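Local coordinates for protein hypothetical acetyltransferase (Shewanella oneidensis, PDB 1T82) that adopts a dimeric hotdog-like fold and is probably a thioesterase or acyltransferase, at residues G42-A48 with A106-R112. Sequence-based numbering, arbitrary orientation.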
ATOM      1  N   GLY B  42       1.106  18.883  16.854  1.00 13.52           N
ATOM      2  CA  GLY B  42       2.057  18.104  16.087  1.00 12.39           C
ATOM      3  C   GLY B  42       1.621  16.706  15.693  1.00 10.87           C
ATOM      4  O   GLY B  42       2.435  15.927  15.198  1.00 10.88           O
ATOM      5  N   GLU B  43       0.350  16.378  15.900  1.00 10.40           N
ATOM      6  CA  GLU B  43      -0.147  15.054  15.542  1.00  9.41           C
ATOM      7  C   GLU B  43      -1.238  15.115  14.484  1.00  9.42           C
ATOM      8  O   GLU B  43      -2.225  15.833  14.637  1.00 10.50           O
ATOM      9  CB  GLU B  43      -0.692  14.327  16.776  1.00 12.04           C
ATOM     10  CG  GLU B  43      -1.159  12.907  16.484  1.00 14.05           C
ATOM     11  CD  GLU B  43      -1.647  12.183  17.724  1.00 17.54           C
ATOM     12  OE1 GLU B  43      -2.633  12.643  18.328  1.00 20.64           O
ATOM     13  OE2 GLU B  43      -1.041  11.159  18.087  1.00 20.36           O
ATOM     14  N   LEU B  44      -1.046  14.367  13.403  1.00  8.69           N
ATOM     15  CA  LEU B  44      -2.032  14.307  12.332  1.00  7.96           C
ATOM     16  C   LEU B  44      -2.793  12.991  12.459  1.00  8.48           C
ATOM     17  O   LEU B  44      -2.190  11.925  12.601  1.00  8.30           O
ATOM     18  CB  LEU B  44      -1.352  14.375  10.956  1.00  7.74           C
ATOM     19  CG  LEU B  44      -2.251  14.082   9.749  1.00  9.64           C
ATOM     20  CD1 LEU B  44      -3.328  15.157   9.642  1.00  7.03           C
ATOM     21  CD2 LEU B  44      -1.424  14.030   8.466  1.00  8.33           C
ATOM     22  N   SER B  45      -4.119  13.073  12.429  1.00  6.55           N
ATOM     23  CA  SER B  45      -4.973  11.892  12.518  1.00  7.90           C
ATOM     24  C   SER B  45      -5.776  11.790  11.222  1.00  7.19           C
ATOM     25  O   SER B  45      -6.352  12.778  10.764  1.00  8.84           O
ATOM     26  CB  SER B  45      -5.925  12.007  13.715  1.00 10.38           C
ATOM     27  OG  SER B  45      -5.223  11.888  14.946  1.00 17.37           O
ATOM     28  N   VAL B  46      -5.809  10.594  10.639  1.00  6.83           N
ATOM     29  CA  VAL B  46      -6.505  10.346   9.377  1.00  6.96           C
ATOM     30  C   VAL B  46      -7.362   9.081   9.478  1.00  7.04           C
ATOM     31  O   VAL B  46      -7.087   8.205  10.296  1.00  8.44           O
ATOM     32  CB  VAL B  46      -5.469  10.171   8.229  1.00  7.71           C
ATOM     33  CG1 VAL B  46      -6.159   9.809   6.921  1.00  7.45           C
ATOM     34  CG2 VAL B  46      -4.658  11.454   8.066  1.00  6.08           C
ATOM     35  N   SER B  47      -8.407   8.982   8.660  1.00  7.49           N
ATOM     36  CA  SER B  47      -9.248   7.794   8.684  1.00  7.04           C
ATOM     37  C   SER B  47      -9.853   7.535   7.312  1.00  7.73           C
ATOM     38  O   SER B  47      -9.643   8.301   6.372  1.00  6.74           O
ATOM     39  CB  SER B  47     -10.371   7.946   9.720  1.00  8.62           C
ATOM     40  OG  SER B  47     -11.098   6.733   9.875  1.00  9.95           O
ATOM     41  N   ALA B  48     -10.588   6.436   7.211  1.00  6.93           N
ATOM     42  CA  ALA B  48     -11.261   6.047   5.982  1.00  7.03           C
ATOM     43  C   ALA B  48     -12.284   5.009   6.391  1.00  7.15           C
ATOM     44  O   ALA B  48     -12.078   4.273   7.357  1.00  9.03           O
ATOM     45  CB  ALA B  48     -10.272   5.447   4.982  1.00  7.92           C
ATOM     46  N   ALA B 106     -13.757   1.739  10.884  1.00  8.57           N
ATOM     47  CA  ALA B 106     -12.984   2.916  10.481  1.00 11.27           C
ATOM     48  C   ALA B 106     -11.874   3.138  11.507  1.00 11.74           C
ATOM     49  O   ALA B 106     -12.145   3.409  12.673  1.00 11.61           O
ATOM     50  CB  ALA B 106     -13.894   4.125  10.408  1.00  9.62           C
ATOM     51  N   PRO B 107     -10.607   3.035  11.077  1.00 10.83           N
ATOM     52  CA  PRO B 107      -9.474   3.216  11.988  1.00 10.46           C
ATOM     53  C   PRO B 107      -8.990   4.643  12.192  1.00 10.18           C
ATOM     54  O   PRO B 107      -9.398   5.571  11.491  1.00 10.17           O
ATOM     55  CB  PRO B 107      -8.395   2.359  11.346  1.00 10.59           C
ATOM     56  CG  PRO B 107      -8.625   2.632   9.886  1.00 10.86           C
ATOM     57  CD  PRO B 107     -10.147   2.570   9.752  1.00 11.16           C
ATOM     58  N   GLU B 108      -8.123   4.807  13.184  1.00 10.35           N
ATOM     59  CA  GLU B 108      -7.516   6.097  13.458  1.00 11.18           C
ATOM     60  C   GLU B 108      -6.052   5.910  13.107  1.00  9.21           C
ATOM     61  O   GLU B 108      -5.348   5.116  13.733  1.00 10.14           O
ATOM     62  CB  GLU B 108      -7.672   6.483  14.928  1.00 14.45           C
ATOM     63  CG  GLU B 108      -9.076   6.934  15.276  1.00 19.21           C
ATOM     64  CD  GLU B 108      -9.186   7.402  16.706  1.00 22.97           C
ATOM     65  OE1 GLU B 108      -9.057   6.560  17.618  1.00 27.08           O
ATOM     66  OE2 GLU B 108      -9.394   8.616  16.915  1.00 26.40           O
ATOM     67  N   VAL B 109      -5.613   6.620  12.074  1.00  7.71           N
ATOM     68  CA  VAL B 109      -4.234   6.538  11.617  1.00  6.55           C
ATOM     69  C   VAL B 109      -3.550   7.810  12.080  1.00  7.72           C
ATOM     70  O   VAL B 109      -3.940   8.921  11.700  1.00  8.66           O
ATOM     71  CB  VAL B 109      -4.158   6.433  10.087  1.00  6.65           C
ATOM     72  CG1 VAL B 109      -2.733   6.134   9.662  1.00  5.03           C
ATOM     73  CG2 VAL B 109      -5.101   5.350   9.605  1.00  9.10           C
ATOM     74  N   LYS B 110      -2.522   7.636  12.902  1.00  7.25           N
ATOM     75  CA  LYS B 110      -1.816   8.764  13.480  1.00  7.05           C
ATOM     76  C   LYS B 110      -0.323   8.844  13.203  1.00  7.90           C
ATOM     77  O   LYS B 110       0.364   7.829  13.104  1.00  7.34           O
ATOM     78  CB  LYS B 110      -2.026   8.752  14.996  1.00  8.09           C
ATOM     79  CG  LYS B 110      -3.482   8.654  15.421  1.00 11.57           C
ATOM     80  CD  LYS B 110      -3.603   8.552  16.940  1.00 15.89           C
ATOM     81  CE  LYS B 110      -5.057   8.438  17.382  1.00 19.70           C
ATOM     82  NZ  LYS B 110      -5.188   8.361  18.868  1.00 23.91           N
ATOM     83  N   VAL B 111       0.165  10.075  13.087  1.00  6.91           N
ATOM     84  CA  VAL B 111       1.584  10.332  12.886  1.00  8.27           C
ATOM     85  C   VAL B 111       1.934  11.601  13.662  1.00  8.02           C
ATOM     86  O   VAL B 111       1.178  12.578  13.654  1.00  7.50           O
ATOM     87  CB  VAL B 111       1.948  10.504  11.379  1.00  7.04           C
ATOM     88  CG1 VAL B 111       1.217  11.696  10.781  1.00  6.76           C
ATOM     89  CG2 VAL B 111       3.457  10.661  11.226  1.00  9.58           C
ATOM     90  N   ARG B 112       3.063  11.561  14.363  1.00  8.66           N
ATOM     91  CA  ARG B 112       3.532  12.695  15.151  1.00 10.13           C
ATOM     92  C   ARG B 112       4.813  13.228  14.529  1.00  9.17           C
ATOM     93  O   ARG B 112       5.717  12.465  14.205  1.00 11.97           O
ATOM     94  CB  ARG B 112       3.795  12.272  16.603  1.00 10.97           C
ATOM     95  CG  ARG B 112       4.273  13.418  17.499  1.00 16.25           C
ATOM     96  CD  ARG B 112       4.287  13.031  18.979  1.00 19.72           C
ATOM     97  NE  ARG B 112       2.947  12.787  19.507  1.00 22.91           N
ATOM     98  CZ  ARG B 112       2.020  13.725  19.679  1.00 26.12           C
ATOM     99  NH1 ARG B 112       2.276  14.989  19.366  1.00 27.67           N
ATOM    100  NH2 ARG B 112       0.831  13.397  20.168  1.00 28.14           N
TER
HETATM  101  O   HOH W   1      -7.347  10.184  16.089  1.00 26.30           O
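Glu43 and Arg112, a non-hydrogen-bonded pair, project from the same face of the sheet and cross obliquely. With CG anti to the backbone N (chi1 -177°) and an extended chain, Glu43 reaches over strand 108-112 between Arg112 and Lys110. The Arg112 chain bends at chi3 (-66°) and brings one face of its guanidinium over Glu43 CB. The carboxylate and guanidinium planes lie 35° apart; Glu43 OE2 sits 3.6 Å from Arg112 NH2, well out of the guanidinium plane, a salt bridge of charge alone. On its other flank OE2 lies 3.8 Å from Lys110 CD. With an alanine in place of Glu43, the Arg112 guanidinium would probably lose its counter-charge, though not its weak bond to Asp41 O, and the Lys110 stem a neighbour. Ser45 OG lies 3.7 Å from Lys110 CG and shares a water with Glu108 OE2, while Lys110 also makes a cation-pi contact with Phe136 of strand 127-137. The two strands are antiparallel neighbours in the hotdog sheet, whose other face, bearing Leu44, Val46, Val109 and Val111, is buried; the three valines rest on Thr72 of the long helix 62-84. Leu44 CB touches Val111 CG1 at 3.7 Å. Paired backbone bonds join Leu44 with Val111 and Val46 with Val109, the shortest 2.7 Å from Val46 N to Val109 O. Beyond them the side chain of Ser47 takes over, its OG donating to Pro107 O at 2.6 Å in the carbonyl plane. Ala48 O, buried without a hydrogen-bonding partner, meets Pro107 CD at 3.5 Å.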